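Local coordinates for protein S.cerevisiae chromosome XVI reading frame ORF YPL253c (Saccharomyces cerevisiae, PDB 2O0A) that recruits the minus-end-directed kinesin Kar3 to microtubules and cross-links anti-parallel microtubules with it, this chain being its C-terminal motor-like domain without a nucleotide-binding site, at residues 29-34 with 267-272; 97-102 with 226-231; 48-53 with 62-67; 238-243 with 253-258. One frame throughout, in Å; residues are numbered along the deposited sequence.

Contact 1: residues 29-34 with 267-272. With EDO (1,2-ethanediol), chain B.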
# COMPACT_ATOMS: atom_id res chain seq x y z
N TYR A 29 9.09 -0.91 -0.76
CA TYR A 29 9.29 -1.40 -2.11
C TYR A 29 9.18 -0.26 -3.09
O TYR A 29 8.35 0.61 -2.89
CB TYR A 29 8.21 -2.43 -2.43
CG TYR A 29 8.42 -3.75 -1.70
CD1 TYR A 29 8.89 -4.85 -2.41
CD2 TYR A 29 8.16 -3.89 -0.33
CE1 TYR A 29 9.09 -6.07 -1.77
CE2 TYR A 29 8.36 -5.11 0.32
CZ TYR A 29 8.82 -6.18 -0.41
OH TYR A 29 9.03 -7.40 0.21
N ALA A 30 10.01 -0.26 -4.13
CA ALA A 30 9.90 0.74 -5.19
C ALA A 30 9.30 0.09 -6.42
O ALA A 30 9.76 -0.96 -6.86
CB ALA A 30 11.29 1.30 -5.53
N TYR A 31 8.25 0.70 -6.96
CA TYR A 31 7.59 0.20 -8.15
C TYR A 31 7.82 1.28 -9.20
O TYR A 31 7.26 2.38 -9.11
CB TYR A 31 6.11 0.01 -7.82
CG TYR A 31 5.26 -0.77 -8.80
CD1 TYR A 31 5.82 -1.57 -9.80
CD2 TYR A 31 3.87 -0.76 -8.67
CE1 TYR A 31 5.01 -2.30 -10.67
CE2 TYR A 31 3.07 -1.49 -9.52
CZ TYR A 31 3.63 -2.26 -10.51
OH TYR A 31 2.78 -2.95 -11.35
N VAL A 32 8.65 0.99 -10.19
CA VAL A 32 9.28 2.06 -10.97
C VAL A 32 8.95 2.01 -12.45
O VAL A 32 8.87 0.92 -13.02
CB VAL A 32 10.83 2.09 -10.76
CG1 VAL A 32 11.20 2.18 -9.28
CG2 VAL A 32 11.50 0.90 -11.44
N MET A 33 8.76 3.18 -13.06
CA MET A 33 8.62 3.29 -14.51
C MET A 33 9.93 3.87 -15.08
O MET A 33 10.04 5.08 -15.26
CB MET A 33 7.42 4.16 -14.89
CG MET A 33 6.10 3.46 -14.70
SD MET A 33 5.81 2.30 -16.03
CE MET A 33 4.54 3.18 -16.94
N GLU A 34 10.91 2.98 -15.30
CA GLU A 34 12.28 3.37 -15.64
C GLU A 34 12.31 4.30 -16.86
O GLU A 34 13.08 5.26 -16.91
CB GLU A 34 13.18 2.14 -15.88
CG GLU A 34 14.60 2.52 -16.29
CD GLU A 34 15.58 1.37 -16.36
OE1 GLU A 34 15.30 0.28 -15.82
OE2 GLU A 34 16.65 1.58 -16.94
N LEU A 267 4.82 1.23 -0.34
CA LEU A 267 4.99 1.08 -1.77
C LEU A 267 5.23 2.47 -2.36
O LEU A 267 4.39 3.36 -2.24
CB LEU A 267 3.74 0.44 -2.40
CG LEU A 267 3.84 0.21 -3.90
CD1 LEU A 267 4.97 -0.76 -4.27
CD2 LEU A 267 2.49 -0.28 -4.48
N LEU A 268 6.41 2.67 -2.96
CA LEU A 268 6.74 3.97 -3.55
C LEU A 268 6.67 3.85 -5.05
O LEU A 268 7.44 3.12 -5.66
CB LEU A 268 8.11 4.46 -3.06
CG LEU A 268 7.99 5.18 -1.70
CD1 LEU A 268 7.58 4.23 -0.57
CD2 LEU A 268 9.29 5.84 -1.34
N ASN A 269 5.72 4.55 -5.64
CA ASN A 269 5.50 4.48 -7.09
C ASN A 269 6.27 5.60 -7.76
O ASN A 269 5.90 6.77 -7.64
CB ASN A 269 4.00 4.57 -7.42
CG ASN A 269 3.23 3.40 -6.84
OD1 ASN A 269 3.23 2.29 -7.41
ND2 ASN A 269 2.55 3.63 -5.71
N LEU A 270 7.33 5.23 -8.47
CA LEU A 270 8.26 6.21 -9.03
C LEU A 270 8.08 6.26 -10.54
O LEU A 270 8.47 5.35 -11.26
CB LEU A 270 9.71 5.86 -8.65
CG LEU A 270 10.07 5.57 -7.19
CD1 LEU A 270 11.57 5.31 -7.09
CD2 LEU A 270 9.65 6.70 -6.23
N ASN A 271 7.46 7.34 -11.01
CA ASN A 271 7.15 7.46 -12.43
C ASN A 271 7.24 8.91 -12.87
O ASN A 271 6.68 9.28 -13.89
CB ASN A 271 5.75 6.91 -12.70
CG ASN A 271 4.66 7.82 -12.17
OD1 ASN A 271 4.88 8.61 -11.24
ND2 ASN A 271 3.47 7.73 -12.76
N ASP A 272 7.94 9.71 -12.08
CA ASP A 272 7.86 11.16 -12.16
C ASP A 272 9.24 11.74 -11.85
O ASP A 272 9.66 11.83 -10.70
CB ASP A 272 6.85 11.60 -11.11
CG ASP A 272 6.51 13.07 -11.18
OD1 ASP A 272 6.84 13.74 -12.18
OD2 ASP A 272 5.88 13.54 -10.20
C1 EDO B . 4.28 2.22 -10.71
O1 EDO B . 2.89 2.18 -10.37
C2 EDO B . 4.61 3.62 -11.24
O2 EDO B . 3.41 4.23 -11.74
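Y31 and N269, neighbours on one face of a parallel strand pair, share a guest: a molecule of 1,2-ethanediol, probably left by the crystallisation liquor. Its C1 rests 3.6 Å above one face of the Y31 ring, offset toward the rim, while its O1 donates a hydrogen bond to N269 OD1 at 3.0 Å. That same amide oxygen approaches the ring obliquely, 3.4 Å from Y31 CD2, with the ring and amide planes 55° apart. With CG set opposite the backbone N (chi1 -167°), the Y31 ring stands on the N269 face of the sheet, its OH hydrogen-bonded to V70 O. Y31 CB, at the root of the ring, meets L267 CD1 at 3.8 Å. An alanine here would forfeit the ring that backs the diol and is likely to leave N269 and L267 with a gap beside them, and V70 O without its phenolic partner. Beneath these side chains the backbones follow regular parallel pairing: L268 N gives a nearly straight bond to Y29 O (2.8 Å), Y31 then uses its N toward L268 and its O toward L270, and M33 N closes the series on L270 O. The opposite face is aliphatic. V32 and L270 lie side by side, V32 CG1 reaching L270 CD1 at 3.8 Å, with A30 next to them. Past the strands, M33 CB still touches N271 CB (3.9 Å). Within the kinesin-type sheet, strand 63-66 continues the pairing beyond 27-32 and strand 94-99 does so beyond 265-270; I50 of strand 49-52 and helix 276-289 pack against the A30 and L270 face.

Contact 2: residues 97-102 with 226-231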
# COMPACT_ATOMS: atom_id res chain seq x y z
N ILE A 97 0.64 0.98 2.28
CA ILE A 97 0.70 2.44 2.22
C ILE A 97 1.39 2.81 0.92
O ILE A 97 2.59 2.58 0.77
CB ILE A 97 1.44 3.02 3.45
CG1 ILE A 97 0.63 2.69 4.71
CG2 ILE A 97 1.62 4.56 3.30
CD1 ILE A 97 1.38 2.89 6.02
N SER A 98 0.61 3.35 -0.02
CA SER A 98 1.07 3.60 -1.38
C SER A 98 1.29 5.09 -1.61
O SER A 98 0.36 5.88 -1.43
CB SER A 98 0.08 3.02 -2.39
OG SER A 98 0.53 3.24 -3.72
N LEU A 99 2.52 5.45 -1.99
CA LEU A 99 2.89 6.84 -2.31
C LEU A 99 3.03 6.97 -3.82
O LEU A 99 3.74 6.19 -4.47
CB LEU A 99 4.23 7.18 -1.65
CG LEU A 99 4.23 7.53 -0.16
CD1 LEU A 99 3.72 6.41 0.71
CD2 LEU A 99 5.62 7.96 0.30
N SER A 100 2.35 7.97 -4.36
CA SER A 100 2.31 8.22 -5.80
C SER A 100 2.32 9.71 -6.00
O SER A 100 1.90 10.45 -5.12
CB SER A 100 1.04 7.66 -6.40
OG SER A 100 1.03 6.22 -6.38
N THR A 101 2.78 10.18 -7.16
CA THR A 101 2.71 11.62 -7.45
C THR A 101 1.79 11.93 -8.63
O THR A 101 1.65 13.10 -9.04
CB THR A 101 4.11 12.24 -7.69
OG1 THR A 101 4.76 11.54 -8.75
CG2 THR A 101 4.97 12.18 -6.42
N THR A 102 1.17 10.88 -9.18
CA THR A 102 0.20 11.00 -10.26
C THR A 102 -1.00 10.13 -9.92
O THR A 102 -0.90 9.25 -9.06
CB THR A 102 0.80 10.53 -11.60
OG1 THR A 102 1.27 9.18 -11.49
CG2 THR A 102 1.94 11.44 -12.03
N ILE A 226 -3.76 2.71 2.15
CA ILE A 226 -3.60 4.15 2.28
C ILE A 226 -3.04 4.70 0.97
O ILE A 226 -2.04 4.20 0.47
CB ILE A 226 -2.66 4.49 3.46
CG1 ILE A 226 -3.22 3.95 4.77
CG2 ILE A 226 -2.36 6.00 3.49
CD1 ILE A 226 -4.60 4.49 5.15
N GLU A 227 -3.71 5.70 0.40
CA GLU A 227 -3.24 6.33 -0.83
C GLU A 227 -2.80 7.75 -0.54
O GLU A 227 -3.59 8.59 -0.12
CB GLU A 227 -4.32 6.31 -1.91
CG GLU A 227 -4.59 4.92 -2.45
CD GLU A 227 -5.76 4.90 -3.41
OE1 GLU A 227 -6.91 4.75 -2.96
OE2 GLU A 227 -5.52 5.02 -4.62
N LEU A 228 -1.52 8.01 -0.76
CA LEU A 228 -0.98 9.35 -0.70
C LEU A 228 -0.50 9.66 -2.11
O LEU A 228 0.61 9.31 -2.47
CB LEU A 228 0.16 9.42 0.32
CG LEU A 228 -0.25 9.22 1.78
CD1 LEU A 228 0.92 8.81 2.62
CD2 LEU A 228 -0.93 10.49 2.31
N ASN A 229 -1.37 10.27 -2.91
CA ASN A 229 -1.20 10.19 -4.38
C ASN A 229 -0.82 11.51 -5.06
O ASN A 229 -0.96 11.65 -6.28
CB ASN A 229 -2.43 9.55 -5.05
CG ASN A 229 -2.57 8.04 -4.77
OD1 ASN A 229 -1.75 7.41 -4.07
ND2 ASN A 229 -3.62 7.46 -5.33
N ASN A 230 -0.33 12.45 -4.26
CA ASN A 230 0.33 13.65 -4.79
C ASN A 230 1.44 14.12 -3.84
O ASN A 230 1.48 13.69 -2.69
CB ASN A 230 -0.68 14.75 -5.14
CG ASN A 230 -1.60 15.10 -3.99
OD1 ASN A 230 -2.83 15.14 -4.16
ND2 ASN A 230 -1.03 15.37 -2.82
N LEU A 231 2.35 14.96 -4.33
CA LEU A 231 3.54 15.33 -3.54
C LEU A 231 3.17 16.02 -2.24
O LEU A 231 3.79 15.76 -1.21
CB LEU A 231 4.53 16.21 -4.33
CG LEU A 231 5.83 16.52 -3.56
CD1 LEU A 231 6.70 15.27 -3.36
CD2 LEU A 231 6.64 17.62 -4.23
O HOH W 1 -1.10 4.90 -5.05
O HOH W 2 1.76 15.41 -7.24
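I97 and I226 stand shoulder to shoulder on one face of a parallel strand pair, I97 CG1 resting 4.0 Å from I226 CB. The next bump along that face is L228. Its CD1 nestles between two side chains of the other strand, 4.2 Å from L99 CD1 and slightly farther from I97 CG2, filling the hollow between two successive knobs. Helix 231-243 and strand 197-207 supply cover for these apolar groups. Under them, three backbone bonds hold the strands in step: S98 N to I226 O, L228 N to S98 O, and S100 N to L228 O, the first at 2.8 Å. Beyond L99 and L228 regular pairing ends, and S100 CB fits against N229 OD1 at 3.6 Å. In kinesins the loops at these two strand ends carry the P-loop and switch II; here their probable counterparts lie in a domain without a nucleotide site. The other face is polar. One water meets S98 OG, S100 OG and N229 OD1, to which it donates at 2.8 Å. With CG anti to the carbonyl carbon (chi1 -70°), the N229 amide comes to this water and to S100; N229 ND2 binds D188 and also meets E227 OE2 from above the carboxylate plane, while E227 OE1 pairs with R108. A leucine in place of N229 would probably cost the water one of its three anchors and leave D188 without its amide donor. This chemistry implies a cross-braced polar cluster, in which a water held by three hydrogen bonds links the strand ends and R108 probably offsets part of the acidic charge.

Contact 3: residues 48-53 with 62-67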
# COMPACT_ATOMS: atom_id res chain seq x y z
N GLY A 48 17.95 -4.66 -5.42
CA GLY A 48 16.98 -3.71 -4.91
C GLY A 48 17.60 -2.36 -4.61
O GLY A 48 17.40 -1.80 -3.54
N VAL A 49 18.36 -1.84 -5.56
CA VAL A 49 19.08 -0.59 -5.34
C VAL A 49 18.73 0.41 -6.44
O VAL A 49 18.68 0.05 -7.61
CB VAL A 49 20.61 -0.83 -5.34
CG1 VAL A 49 21.33 0.44 -4.96
CG2 VAL A 49 20.98 -1.94 -4.37
N ILE A 50 18.48 1.66 -6.06
CA ILE A 50 18.42 2.77 -7.00
C ILE A 50 19.52 3.75 -6.59
O ILE A 50 19.56 4.21 -5.45
CB ILE A 50 17.05 3.49 -7.01
CG1 ILE A 50 15.93 2.49 -7.28
CG2 ILE A 50 17.03 4.63 -8.05
CD1 ILE A 50 14.53 3.08 -7.11
N THR A 51 20.41 4.04 -7.53
CA THR A 51 21.54 4.93 -7.28
C THR A 51 21.43 6.19 -8.13
O THR A 51 21.22 6.11 -9.33
CB THR A 51 22.87 4.22 -7.62
OG1 THR A 51 23.01 3.05 -6.81
CG2 THR A 51 24.05 5.14 -7.38
N GLN A 52 21.58 7.35 -7.48
CA GLN A 52 21.64 8.63 -8.19
C GLN A 52 23.02 8.76 -8.83
O GLN A 52 24.03 8.75 -8.14
CB GLN A 52 21.35 9.79 -7.24
CG GLN A 52 19.89 9.96 -6.86
CD GLN A 52 19.66 10.99 -5.77
OE1 GLN A 52 20.56 11.29 -4.99
NE2 GLN A 52 18.45 11.54 -5.72
N GLY A 53 23.05 8.87 -10.16
CA GLY A 53 24.29 8.78 -10.93
C GLY A 53 25.32 9.88 -10.74
O GLY A 53 26.51 9.66 -10.97
N ASN A 62 13.44 -3.21 -0.24
CA ASN A 62 13.33 -4.65 -0.16
C ASN A 62 13.36 -5.27 -1.56
O ASN A 62 13.98 -6.33 -1.78
CB ASN A 62 12.09 -5.06 0.64
CG ASN A 62 12.16 -4.58 2.08
OD1 ASN A 62 11.42 -3.70 2.48
ND2 ASN A 62 13.10 -5.11 2.85
N ARG A 63 12.72 -4.60 -2.51
CA ARG A 63 12.80 -4.97 -3.91
C ARG A 63 12.44 -3.75 -4.75
O ARG A 63 11.61 -2.93 -4.34
CB ARG A 63 11.86 -6.15 -4.21
CG ARG A 63 11.86 -6.62 -5.66
CD ARG A 63 11.42 -8.05 -5.78
NE ARG A 63 12.39 -9.04 -5.28
CZ ARG A 63 13.47 -9.44 -5.95
NH1 ARG A 63 13.76 -8.94 -7.14
NH2 ARG A 63 14.27 -10.35 -5.41
N VAL A 64 13.10 -3.62 -5.90
CA VAL A 64 12.80 -2.63 -6.94
C VAL A 64 12.12 -3.37 -8.08
O VAL A 64 12.67 -4.32 -8.66
CB VAL A 64 14.08 -1.89 -7.41
CG1 VAL A 64 13.77 -1.01 -8.63
CG2 VAL A 64 14.61 -1.07 -6.26
N ILE A 65 10.89 -2.97 -8.36
CA ILE A 65 10.02 -3.70 -9.26
C ILE A 65 9.77 -2.90 -10.52
O ILE A 65 9.23 -1.80 -10.45
CB ILE A 65 8.65 -3.98 -8.55
CG1 ILE A 65 8.86 -4.81 -7.28
CG2 ILE A 65 7.68 -4.66 -9.48
CD1 ILE A 65 7.67 -4.74 -6.30
N PRO A 66 10.14 -3.45 -11.69
CA PRO A 66 9.93 -2.71 -12.94
C PRO A 66 8.51 -2.84 -13.49
O PRO A 66 8.08 -3.94 -13.86
CB PRO A 66 10.96 -3.34 -13.89
CG PRO A 66 11.10 -4.75 -13.38
CD PRO A 66 10.76 -4.76 -11.92
N HIS A 67 7.80 -1.72 -13.57
CA HIS A 67 6.44 -1.69 -14.09
C HIS A 67 6.31 -2.15 -15.56
O HIS A 67 5.28 -2.69 -15.94
CB HIS A 67 5.84 -0.29 -13.90
CG HIS A 67 4.36 -0.23 -14.15
ND1 HIS A 67 3.44 -0.24 -13.12
CD2 HIS A 67 3.65 -0.12 -15.29
CE1 HIS A 67 2.22 -0.17 -13.63
NE2 HIS A 67 2.32 -0.10 -14.94
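R63 NE forms a salt bridge with E16 OE1, at the end of a side chain that already leaves the backbone away from G48, although R63 CA and G48 CA approach to 4.5 Å. What remains between residues 48-53 and 62-67 is backbone and methyl contact, with no hydrogen bond crossing from one to the other. V64 does most of the work. Its CG1 lies opposite the backbone N (chi1 172°), which leaves CG2 as the branch that presses on the other strand: it sits 3.7 Å from G48 C and 3.9 Å from V49 N. The same methyl reaches I50 CG1, again at 3.9 Å, the two side chains meeting at a slant and not lying parallel. G48 has a positive phi of 72°, and G48 and V49 both face D44 of the adjoining strand 41-44, a G1 beta bulge. A beta carbon on G48 would fall 3.6 Å from R63 CA, so the bare glycine lets the bulge nestle close to the strand opposite. The absence of bonds between the pair is consistent with the fold. Strand 49-52 is the middle member of a small three-stranded antiparallel sheet, between 41-44 and 58-60, which probably corresponds to the small side lobe near the start of kinesin motor domains, whereas strand 63-66 belongs to the main sheet and runs parallel to 27-32. Backbone bonding follows these separate loyalties: G48 pairs with F61 and I50 with Y59, while R63 pairs with A30. I50 also packs on A30, L41 and F43, and Y45 touches V64 from the loop between strands 41-44 and 49-52.

Contact 4: residues 238-243 with 253-258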
# COMPACT_ATOMS: atom_id res chain seq x y z
N ASP A 238 5.43 12.97 5.50
CA ASP A 238 6.81 13.12 5.94
C ASP A 238 6.92 14.05 7.14
O ASP A 238 7.60 13.73 8.11
CB ASP A 238 7.67 13.66 4.80
CG ASP A 238 9.13 13.76 5.18
OD1 ASP A 238 9.78 12.71 5.28
OD2 ASP A 238 9.62 14.90 5.38
N LYS A 239 6.26 15.20 7.05
CA LYS A 239 6.24 16.20 8.13
C LYS A 239 5.59 15.66 9.38
O LYS A 239 6.16 15.75 10.47
CB LYS A 239 5.49 17.46 7.69
CG LYS A 239 6.37 18.64 7.33
CD LYS A 239 5.54 19.87 7.02
CE LYS A 239 4.80 19.73 5.70
NZ LYS A 239 4.15 21.00 5.29
N SER A 240 4.41 15.07 9.22
CA SER A 240 3.61 14.60 10.35
C SER A 240 4.17 13.35 11.03
O SER A 240 3.87 13.12 12.20
CB SER A 240 2.16 14.35 9.92
OG SER A 240 2.02 13.09 9.29
N ILE A 241 4.96 12.55 10.31
CA ILE A 241 5.57 11.33 10.85
C ILE A 241 7.03 11.49 11.28
O ILE A 241 7.40 11.09 12.38
CB ILE A 241 5.41 10.10 9.89
CG1 ILE A 241 3.94 9.67 9.75
CG2 ILE A 241 6.32 8.92 10.30
CD1 ILE A 241 3.23 9.30 11.06
N PHE A 242 7.86 12.07 10.41
CA PHE A 242 9.30 12.13 10.65
C PHE A 242 9.82 13.47 11.19
O PHE A 242 10.88 13.50 11.81
CB PHE A 242 10.08 11.78 9.37
CG PHE A 242 9.79 10.41 8.84
CD1 PHE A 242 9.11 10.26 7.63
CD2 PHE A 242 10.17 9.27 9.54
CE1 PHE A 242 8.84 8.99 7.12
CE2 PHE A 242 9.89 7.99 9.05
CZ PHE A 242 9.22 7.87 7.83
N LYS A 243 9.08 14.55 10.95
CA LYS A 243 9.54 15.90 11.33
C LYS A 243 8.92 16.44 12.63
O LYS A 243 9.66 16.77 13.57
CB LYS A 243 9.34 16.88 10.18
CG LYS A 243 10.56 17.06 9.29
CD LYS A 243 10.75 15.91 8.33
CE LYS A 243 12.18 15.83 7.82
NZ LYS A 243 12.28 14.77 6.77
N LEU A 253 -2.72 11.21 12.77
CA LEU A 253 -3.18 10.22 13.75
C LEU A 253 -3.44 8.85 13.11
O LEU A 253 -3.08 7.82 13.67
CB LEU A 253 -4.41 10.73 14.52
CG LEU A 253 -4.19 11.91 15.49
CD1 LEU A 253 -5.49 12.28 16.18
CD2 LEU A 253 -3.11 11.64 16.54
N VAL A 254 -4.05 8.85 11.92
CA VAL A 254 -4.23 7.59 11.16
C VAL A 254 -2.90 6.90 10.86
O VAL A 254 -2.72 5.72 11.14
CB VAL A 254 -5.01 7.82 9.84
CG1 VAL A 254 -4.96 6.56 8.96
CG2 VAL A 254 -6.44 8.20 10.13
N LEU A 255 -1.97 7.67 10.28
CA LEU A 255 -0.67 7.14 9.89
C LEU A 255 0.13 6.64 11.10
O LEU A 255 0.68 5.55 11.09
CB LEU A 255 0.12 8.19 9.11
CG LEU A 255 -0.47 8.46 7.72
CD1 LEU A 255 0.11 9.74 7.14
CD2 LEU A 255 -0.19 7.28 6.82
N LYS A 256 0.11 7.41 12.18
CA LYS A 256 0.79 6.97 13.39
C LYS A 256 0.20 5.70 13.95
O LYS A 256 0.95 4.81 14.40
CB LYS A 256 0.73 8.06 14.46
CG LYS A 256 1.69 9.18 14.20
CD LYS A 256 1.39 10.39 15.07
CE LYS A 256 2.31 11.53 14.70
NZ LYS A 256 3.73 11.28 15.08
N LYS A 257 -1.12 5.61 13.95
CA LYS A 257 -1.82 4.42 14.43
C LYS A 257 -1.49 3.19 13.60
O LYS A 257 -1.23 2.13 14.13
CB LYS A 257 -3.34 4.64 14.45
CG LYS A 257 -4.12 3.42 14.92
CD LYS A 257 -3.87 3.13 16.39
CE LYS A 257 -5.01 2.36 17.00
NZ LYS A 257 -4.87 2.34 18.48
N LEU A 258 -1.49 3.34 12.27
CA LEU A 258 -1.20 2.18 11.43
C LEU A 258 0.24 1.70 11.55
O LEU A 258 0.51 0.50 11.60
CB LEU A 258 -1.54 2.50 9.98
CG LEU A 258 -3.02 2.69 9.69
CD1 LEU A 258 -3.17 3.01 8.22
CD2 LEU A 258 -3.82 1.44 10.06
O HOH W 3 4.42 14.05 14.66
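Helices 231-243 and 250-261, which meet through I241, L255 and K256, follow the central sheet's strand 221-228 in the chain. I241 CD1 is the leading atom: it is squeezed against K256 CG at 3.5 Å, tighter than usual for two carbons, and lies 3.8 Å from L255 CB. Its bent side chain (chi1 -67°, chi2 -57°) brings CD1 over to the second helix while CG2 sits over the centre of the F242 ring. I241 crosses L255 at about a right angle, but slides past K256 in the opposite sense. By order in the chain the pair probably corresponds to the helices that, in kinesin motor domains, flank a loop of the microtubule-binding face; here the segment axes cross at -46°, 9.8 Å apart. Above the apolar contact the lysine chain runs extended to CE, 3.3 Å from S240 O, and the turn at its last torsion sets the direction of NZ. A water donates to that carbonyl oxygen at 2.7 Å and accepts from K256 NZ at 2.9 Å, bridging the helices. At the end of the first helix, where a wider pi-type turn spans 239-243, K243 NZ forms a salt bridge with D238 OD2 on its syn side and another with E285 of helix 276-289.

Contacts 1 and 2 lie within the central sheet of the motor-like domain; contact 3 joins its strand 63-66 to the small antiparallel sheet. Strands 27-32 and 63-66 are neighbours, joining contact 1 to contact 3 with centres about 8 Å apart; 265-270 and 94-99 are neighbours too, joining contact 1 to contact 2 about 11 Å away. Contact 4 lies outside the sheet on two helices, its centre about 14 Å from contact 2, where I226 packs on L255 and L258. Along the chain, contact 3 closes first, then contact 2, then contact 4, all nested within the long loop that contact 1 closes. Early and late segments thus interleave in one kinesin-like core, which persists without a nucleotide site.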